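Adhesion and penetration protein autotransporter (Haemophilus influenzae, PDB 3SYJ) promotes adherence to and invasion of host cells, self-associates between bacteria through its secreted passenger domain, and is probably a serine protease. Local coordinates at residues I384-K395 against S405-A416. Residues are numbered along the deposited sequence; the frame is centred on the assembly and turned at random.
Sequences IHVSENSTVTWK and SKIGKGTLHVQA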
ATOM      1  N   ILE A 384     -40.359  -3.248  47.346  1.00 12.83           N
ATOM      2  CA  ILE A 384     -39.374  -2.364  47.964  1.00 13.98           C
ATOM      3  C   ILE A 384     -39.003  -1.219  47.041  1.00 14.52           C
ATOM      4  O   ILE A 384     -38.653  -1.434  45.876  1.00 13.89           O
ATOM      5  CB  ILE A 384     -38.082  -3.123  48.349  1.00 13.98           C
ATOM      6  CG1 ILE A 384     -38.415  -4.321  49.237  1.00 14.41           C
ATOM      7  CG2 ILE A 384     -37.079  -2.184  49.026  1.00 11.16           C
ATOM      8  CD1 ILE A 384     -37.228  -5.202  49.511  1.00 16.06           C
ATOM      9  N   HIS A 385     -39.079  -0.002  47.565  1.00 13.53           N
ATOM     10  CA  HIS A 385     -38.692   1.175  46.801  1.00 13.69           C
ATOM     11  C   HIS A 385     -37.433   1.792  47.409  1.00 16.81           C
ATOM     12  O   HIS A 385     -37.444   2.246  48.552  1.00 19.61           O
ATOM     13  CB  HIS A 385     -39.836   2.194  46.767  1.00 16.21           C
ATOM     14  CG  HIS A 385     -39.540   3.414  45.950  1.00 19.79           C
ATOM     15  ND1 HIS A 385     -38.657   4.390  46.363  1.00 19.61           N
ATOM     16  CD2 HIS A 385     -40.013   3.819  44.746  1.00 17.43           C
ATOM     17  CE1 HIS A 385     -38.597   5.341  45.447  1.00 21.49           C
ATOM     18  NE2 HIS A 385     -39.414   5.021  44.458  1.00 16.37           N
ATOM     19  N   VAL A 386     -36.347   1.791  46.646  1.00 13.76           N
ATOM     20  CA  VAL A 386     -35.091   2.354  47.104  1.00 17.50           C
ATOM     21  C   VAL A 386     -34.784   3.633  46.337  1.00 19.86           C
ATOM     22  O   VAL A 386     -34.739   3.628  45.102  1.00 14.88           O
ATOM     23  CB  VAL A 386     -33.926   1.359  46.914  1.00 18.04           C
ATOM     24  CG1 VAL A 386     -32.632   1.941  47.457  1.00 16.26           C
ATOM     25  CG2 VAL A 386     -34.242   0.015  47.573  1.00 11.94           C
ATOM     26  N   SER A 387     -34.567   4.715  47.086  1.00 20.13           N
ATOM     27  CA  SER A 387     -34.331   6.051  46.530  1.00 20.93           C
ATOM     28  C   SER A 387     -33.094   6.105  45.660  1.00 24.25           C
ATOM     29  O   SER A 387     -32.196   5.269  45.786  1.00 19.63           O
ATOM     30  CB  SER A 387     -34.120   7.071  47.653  1.00 22.44           C
ATOM     31  OG  SER A 387     -35.219   7.111  48.539  1.00 37.16           O
ATOM     32  N   GLU A 388     -33.034   7.127  44.812  1.00 19.37           N
ATOM     33  CA  GLU A 388     -31.846   7.389  44.019  1.00 19.98           C
ATOM     34  C   GLU A 388     -30.639   7.563  44.934  1.00 23.51           C
ATOM     35  O   GLU A 388     -30.727   8.228  45.965  1.00 21.64           O
ATOM     36  CB  GLU A 388     -32.027   8.648  43.173  1.00 20.86           C
ATOM     37  CG  GLU A 388     -30.971   8.794  42.093  1.00 28.38           C
ATOM     38  CD  GLU A 388     -31.222   9.965  41.162  1.00 32.54           C
ATOM     39  OE1 GLU A 388     -32.182  10.735  41.395  1.00 28.59           O
ATOM     40  OE2 GLU A 388     -30.447  10.116  40.193  1.00 30.71           O
ATOM     41  N   ASN A 389     -29.515   6.970  44.548  1.00 25.35           N
ATOM     42  CA  ASN A 389     -28.272   7.106  45.306  1.00 28.58           C
ATOM     43  C   ASN A 389     -28.276   6.397  46.663  1.00 22.27           C
ATOM     44  O   ASN A 389     -27.361   6.563  47.452  1.00 28.33           O
ATOM     45  CB  ASN A 389     -27.922   8.585  45.493  1.00 24.73           C
ATOM     46  CG  ASN A 389     -27.719   9.306  44.177  1.00 23.69           C
ATOM     47  OD1 ASN A 389     -28.158  10.441  44.010  1.00 28.04           O
ATOM     48  ND2 ASN A 389     -27.054   8.648  43.232  1.00 21.98           N
ATOM     49  N   SER A 390     -29.306   5.608  46.934  1.00 21.04           N
ATOM     50  CA  SER A 390     -29.384   4.884  48.189  1.00 20.51           C
ATOM     51  C   SER A 390     -29.081   3.422  47.947  1.00 19.98           C
ATOM     52  O   SER A 390     -29.411   2.889  46.891  1.00 19.97           O
ATOM     53  CB  SER A 390     -30.771   5.026  48.804  1.00 18.74           C
ATOM     54  OG  SER A 390     -31.054   6.381  49.091  1.00 21.03           O
ATOM     55  N   THR A 391     -28.434   2.777  48.912  1.00 15.84           N
ATOM     56  CA  THR A 391     -28.190   1.348  48.822  1.00 16.64           C
ATOM     57  C   THR A 391     -28.790   0.649  50.031  1.00 18.67           C
ATOM     58  O   THR A 391     -28.571   1.053  51.178  1.00 19.77           O
ATOM     59  CB  THR A 391     -26.680   1.002  48.710  1.00 23.64           C
ATOM     60  OG1 THR A 391     -26.125   1.585  47.520  1.00 20.99           O
ATOM     61  CG2 THR A 391     -26.480  -0.504  48.656  1.00 15.91           C
ATOM     62  N   VAL A 392     -29.566  -0.393  49.769  1.00 14.20           N
ATOM     63  CA  VAL A 392     -30.163  -1.167  50.836  1.00 16.17           C
ATOM     64  C   VAL A 392     -29.601  -2.573  50.792  1.00 18.80           C
ATOM     65  O   VAL A 392     -29.885  -3.333  49.872  1.00 17.45           O
ATOM     66  CB  VAL A 392     -31.708  -1.199  50.748  1.00 15.68           C
ATOM     67  CG1 VAL A 392     -32.279  -2.165  51.780  1.00 15.18           C
ATOM     68  CG2 VAL A 392     -32.281   0.188  50.968  1.00 13.86           C
ATOM     69  N   THR A 393     -28.772  -2.897  51.781  1.00 20.71           N
ATOM     70  CA  THR A 393     -28.223  -4.236  51.904  1.00 18.35           C
ATOM     71  C   THR A 393     -29.283  -5.159  52.499  1.00 18.37           C
ATOM     72  O   THR A 393     -29.643  -5.030  53.668  1.00 21.43           O
ATOM     73  CB  THR A 393     -26.964  -4.223  52.759  1.00 18.65           C
ATOM     74  OG1 THR A 393     -26.047  -3.258  52.229  1.00 19.42           O
ATOM     75  CG2 THR A 393     -26.303  -5.596  52.751  1.00 20.22           C
ATOM     76  N   TRP A 394     -29.789  -6.074  51.677  1.00 15.14           N
ATOM     77  CA  TRP A 394     -30.970  -6.862  52.011  1.00 18.83           C
ATOM     78  C   TRP A 394     -30.576  -8.293  52.341  1.00 19.98           C
ATOM     79  O   TRP A 394     -30.270  -9.076  51.448  1.00 19.80           O
ATOM     80  CB  TRP A 394     -31.950  -6.841  50.831  1.00 17.58           C
ATOM     81  CG  TRP A 394     -33.314  -7.400  51.135  1.00 15.49           C
ATOM     82  CD1 TRP A 394     -33.784  -8.637  50.804  1.00 18.02           C
ATOM     83  CD2 TRP A 394     -34.385  -6.737  51.822  1.00 15.45           C
ATOM     84  NE1 TRP A 394     -35.075  -8.787  51.245  1.00 16.34           N
ATOM     85  CE2 TRP A 394     -35.467  -7.635  51.879  1.00 16.40           C
ATOM     86  CE3 TRP A 394     -34.531  -5.472  52.401  1.00 13.76           C
ATOM     87  CZ2 TRP A 394     -36.676  -7.313  52.491  1.00 14.00           C
ATOM     88  CZ3 TRP A 394     -35.728  -5.155  53.009  1.00 12.46           C
ATOM     89  CH2 TRP A 394     -36.785  -6.074  53.051  1.00 15.19           C
ATOM     90  N   LYS A 395     -30.578  -8.636  53.625  1.00 21.70           N
ATOM     91  CA  LYS A 395     -30.077  -9.943  54.050  1.00 21.59           C
ATOM     92  C   LYS A 395     -31.201 -10.882  54.475  1.00 20.61           C
ATOM     93  O   LYS A 395     -30.974 -11.877  55.162  1.00 21.84           O
ATOM     94  CB  LYS A 395     -29.061  -9.775  55.179  1.00 17.20           C
ATOM     95  CG  LYS A 395     -27.813  -9.030  54.739  1.00 21.35           C
ATOM     96  CD  LYS A 395     -26.859  -8.746  55.895  1.00 18.15           C
ATOM     97  CE  LYS A 395     -25.625  -8.008  55.394  1.00 22.39           C
ATOM     98  NZ  LYS A 395     -24.773  -7.472  56.496  1.00 21.23           N
ATOM     99  N   SER A 405     -41.327  -7.169  44.399  1.00 12.68           N
ATOM    100  CA  SER A 405     -41.282  -6.053  43.457  1.00 12.64           C
ATOM    101  C   SER A 405     -40.234  -5.022  43.866  1.00 11.30           C
ATOM    102  O   SER A 405     -40.321  -4.426  44.947  1.00 14.87           O
ATOM    103  CB  SER A 405     -42.644  -5.363  43.398  1.00 13.45           C
ATOM    104  OG  SER A 405     -43.626  -6.205  42.826  1.00 15.92           O
ATOM    105  N   LYS A 406     -39.252  -4.804  43.002  1.00 10.74           N
ATOM    106  CA  LYS A 406     -38.199  -3.831  43.281  1.00 13.93           C
ATOM    107  C   LYS A 406     -38.334  -2.625  42.372  1.00 12.30           C
ATOM    108  O   LYS A 406     -38.242  -2.745  41.151  1.00 11.92           O
ATOM    109  CB  LYS A 406     -36.806  -4.458  43.122  1.00 12.00           C
ATOM    110  CG  LYS A 406     -35.685  -3.449  42.804  1.00 11.67           C
ATOM    111  CD  LYS A 406     -35.144  -2.784  44.059  1.00 14.78           C
ATOM    112  CE  LYS A 406     -34.064  -1.743  43.751  1.00 15.69           C
ATOM    113  NZ  LYS A 406     -34.608  -0.506  43.131  1.00 13.98           N
ATOM    114  N   ILE A 407     -38.562  -1.466  42.975  1.00 12.09           N
ATOM    115  CA  ILE A 407     -38.668  -0.227  42.217  1.00 15.44           C
ATOM    116  C   ILE A 407     -37.792   0.849  42.842  1.00 13.11           C
ATOM    117  O   ILE A 407     -37.063   0.584  43.790  1.00 17.08           O
ATOM    118  CB  ILE A 407     -40.127   0.271  42.105  1.00 14.09           C
ATOM    119  CG1 ILE A 407     -40.747   0.476  43.488  1.00 16.80           C
ATOM    120  CG2 ILE A 407     -40.966  -0.706  41.305  1.00 14.89           C
ATOM    121  CD1 ILE A 407     -42.167   1.014  43.427  1.00 15.29           C
ATOM    122  N   GLY A 408     -37.864   2.063  42.311  1.00 13.68           N
ATOM    123  CA  GLY A 408     -36.982   3.126  42.747  1.00 14.00           C
ATOM    124  C   GLY A 408     -35.648   3.058  42.022  1.00 18.77           C
ATOM    125  O   GLY A 408     -35.220   1.989  41.567  1.00 16.40           O
ATOM    126  N   LYS A 409     -34.992   4.206  41.903  1.00 15.64           N
ATOM    127  CA  LYS A 409     -33.725   4.278  41.189  1.00 18.98           C
ATOM    128  C   LYS A 409     -32.553   3.721  42.000  1.00 18.74           C
ATOM    129  O   LYS A 409     -31.467   3.541  41.461  1.00 15.27           O
ATOM    130  CB  LYS A 409     -33.420   5.722  40.790  1.00 23.59           C
ATOM    131  CG  LYS A 409     -34.368   6.321  39.764  1.00 20.85           C
ATOM    132  CD  LYS A 409     -34.005   7.773  39.513  1.00 21.07           C
ATOM    133  CE  LYS A 409     -35.012   8.443  38.599  1.00 30.90           C
ATOM    134  NZ  LYS A 409     -35.079   7.758  37.273  1.00 33.11           N
ATOM    135  N   GLY A 410     -32.772   3.461  43.287  1.00 13.70           N
ATOM    136  CA  GLY A 410     -31.702   3.002  44.161  1.00 18.64           C
ATOM    137  C   GLY A 410     -31.337   1.535  44.014  1.00 16.98           C
ATOM    138  O   GLY A 410     -31.921   0.813  43.199  1.00 17.34           O
ATOM    139  N   THR A 411     -30.373   1.097  44.825  1.00 19.15           N
ATOM    140  CA  THR A 411     -29.831  -0.262  44.759  1.00 16.26           C
ATOM    141  C   THR A 411     -30.326  -1.190  45.879  1.00 17.21           C
ATOM    142  O   THR A 411     -30.451  -0.784  47.029  1.00 17.23           O
ATOM    143  CB  THR A 411     -28.288  -0.232  44.767  1.00 18.39           C
ATOM    144  OG1 THR A 411     -27.823   0.475  43.610  1.00 18.99           O
ATOM    145  CG2 THR A 411     -27.716  -1.638  44.763  1.00 14.41           C
ATOM    146  N   LEU A 412     -30.616  -2.434  45.516  1.00 13.65           N
ATOM    147  CA  LEU A 412     -30.979  -3.472  46.468  1.00 17.32           C
ATOM    148  C   LEU A 412     -29.864  -4.496  46.393  1.00 15.06           C
ATOM    149  O   LEU A 412     -29.754  -5.220  45.410  1.00 16.25           O
ATOM    150  CB  LEU A 412     -32.277  -4.156  46.043  1.00 13.83           C
ATOM    151  CG  LEU A 412     -33.334  -4.576  47.066  1.00 17.01           C
ATOM    152  CD1 LEU A 412     -33.805  -6.001  46.782  1.00 16.81           C
ATOM    153  CD2 LEU A 412     -32.841  -4.458  48.484  1.00 15.13           C
ATOM    154  N   HIS A 413     -29.023  -4.548  47.416  1.00 13.53           N
ATOM    155  CA  HIS A 413     -27.922  -5.499  47.433  1.00 16.64           C
ATOM    156  C   HIS A 413     -28.371  -6.764  48.167  1.00 15.67           C
ATOM    157  O   HIS A 413     -28.371  -6.810  49.389  1.00 20.24           O
ATOM    158  CB  HIS A 413     -26.696  -4.851  48.093  1.00 19.38           C
ATOM    159  CG  HIS A 413     -25.498  -5.743  48.183  1.00 17.57           C
ATOM    160  ND1 HIS A 413     -25.365  -6.893  47.436  1.00 24.15           N
ATOM    161  CD2 HIS A 413     -24.359  -5.635  48.908  1.00 26.30           C
ATOM    162  CE1 HIS A 413     -24.207  -7.466  47.712  1.00 23.01           C
ATOM    163  NE2 HIS A 413     -23.577  -6.723  48.603  1.00 25.65           N
ATOM    164  N   VAL A 414     -28.774  -7.779  47.412  1.00 16.46           N
ATOM    165  CA  VAL A 414     -29.283  -9.018  48.004  1.00 17.34           C
ATOM    166  C   VAL A 414     -28.152  -9.883  48.550  1.00 20.34           C
ATOM    167  O   VAL A 414     -27.235 -10.271  47.818  1.00 16.95           O
ATOM    168  CB  VAL A 414     -30.092  -9.835  46.981  1.00 17.38           C
ATOM    169  CG1 VAL A 414     -30.561 -11.164  47.584  1.00 15.71           C
ATOM    170  CG2 VAL A 414     -31.266  -9.023  46.496  1.00 17.00           C
ATOM    171  N   GLN A 415     -28.228 -10.193  49.839  1.00 19.57           N
ATOM    172  CA  GLN A 415     -27.139 -10.882  50.513  1.00 22.88           C
ATOM    173  C   GLN A 415     -27.649 -11.784  51.636  1.00 22.59           C
ATOM    174  O   GLN A 415     -27.011 -11.903  52.683  1.00 21.36           O
ATOM    175  CB  GLN A 415     -26.158  -9.848  51.077  1.00 20.24           C
ATOM    176  CG  GLN A 415     -24.699 -10.240  50.990  1.00 27.53           C
ATOM    177  CD  GLN A 415     -23.780  -9.118  51.448  1.00 30.37           C
ATOM    178  OE1 GLN A 415     -22.776  -8.814  50.801  1.00 31.17           O
ATOM    179  NE2 GLN A 415     -24.129  -8.490  52.567  1.00 25.88           N
ATOM    180  N   ALA A 416     -28.798 -12.417  51.426  1.00 18.74           N
ATOM    181  CA  ALA A 416     -29.337 -13.334  52.423  1.00 19.13           C
ATOM    182  C   ALA A 416     -28.648 -14.703  52.343  1.00 21.83           C
ATOM    183  O   ALA A 416     -27.805 -14.934  51.473  1.00 17.89           O
ATOM    184  CB  ALA A 416     -30.840 -13.477  52.245  1.00 22.80           C
TER
HETATM  185  O   HOH W   1     -27.631   3.288  44.550  1.00 24.56           O
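Leu-412 wedges its CD2 methyl against Trp-394 CB, 3.5 Å away; Val-392 CG1 meets the same methyl at 4.1 Å, the side chains crossing at a slant. Leu-412 CD1 lies a loose 4.5 Å from Ile-384 CD1, which sits over a face of the Trp-394 indole, near its rim. Branched and aromatic side chains suit this interior of the passenger domain's parallel beta-helix. Two parallel ladders, 384-386 on 405-407 and 391-394 on 411-414, join successive coils by backbone hydrogen bonds, such as Thr-411 N to Ser-390 O at 2.9 Å. At the corner between them, Gly-408 CA makes a CH-pi contact with a face of His-385, 3.7 Å from the ring centroid; glycine suits the backbone here (phi 84°), and the ring lies directly on its CA. Lys-406 bends at chi2 (83°) and chi4 (72°), which brings NZ back to donate to Ile-407 O at 2.8 Å and Gly-410 O at 3.0 Å; Asp-428 O accepts a third bond. The outer side is looser: Glu-388 and Lys-409 run side by side, OE1 and NZ 5.9 Å apart, and a water joins Ser-390 O to Thr-411 OG1. Cohesion therefore rests on backbone bonds and an apolar core, with three carbonyl oxygens probably stabilising the buried ammonium group.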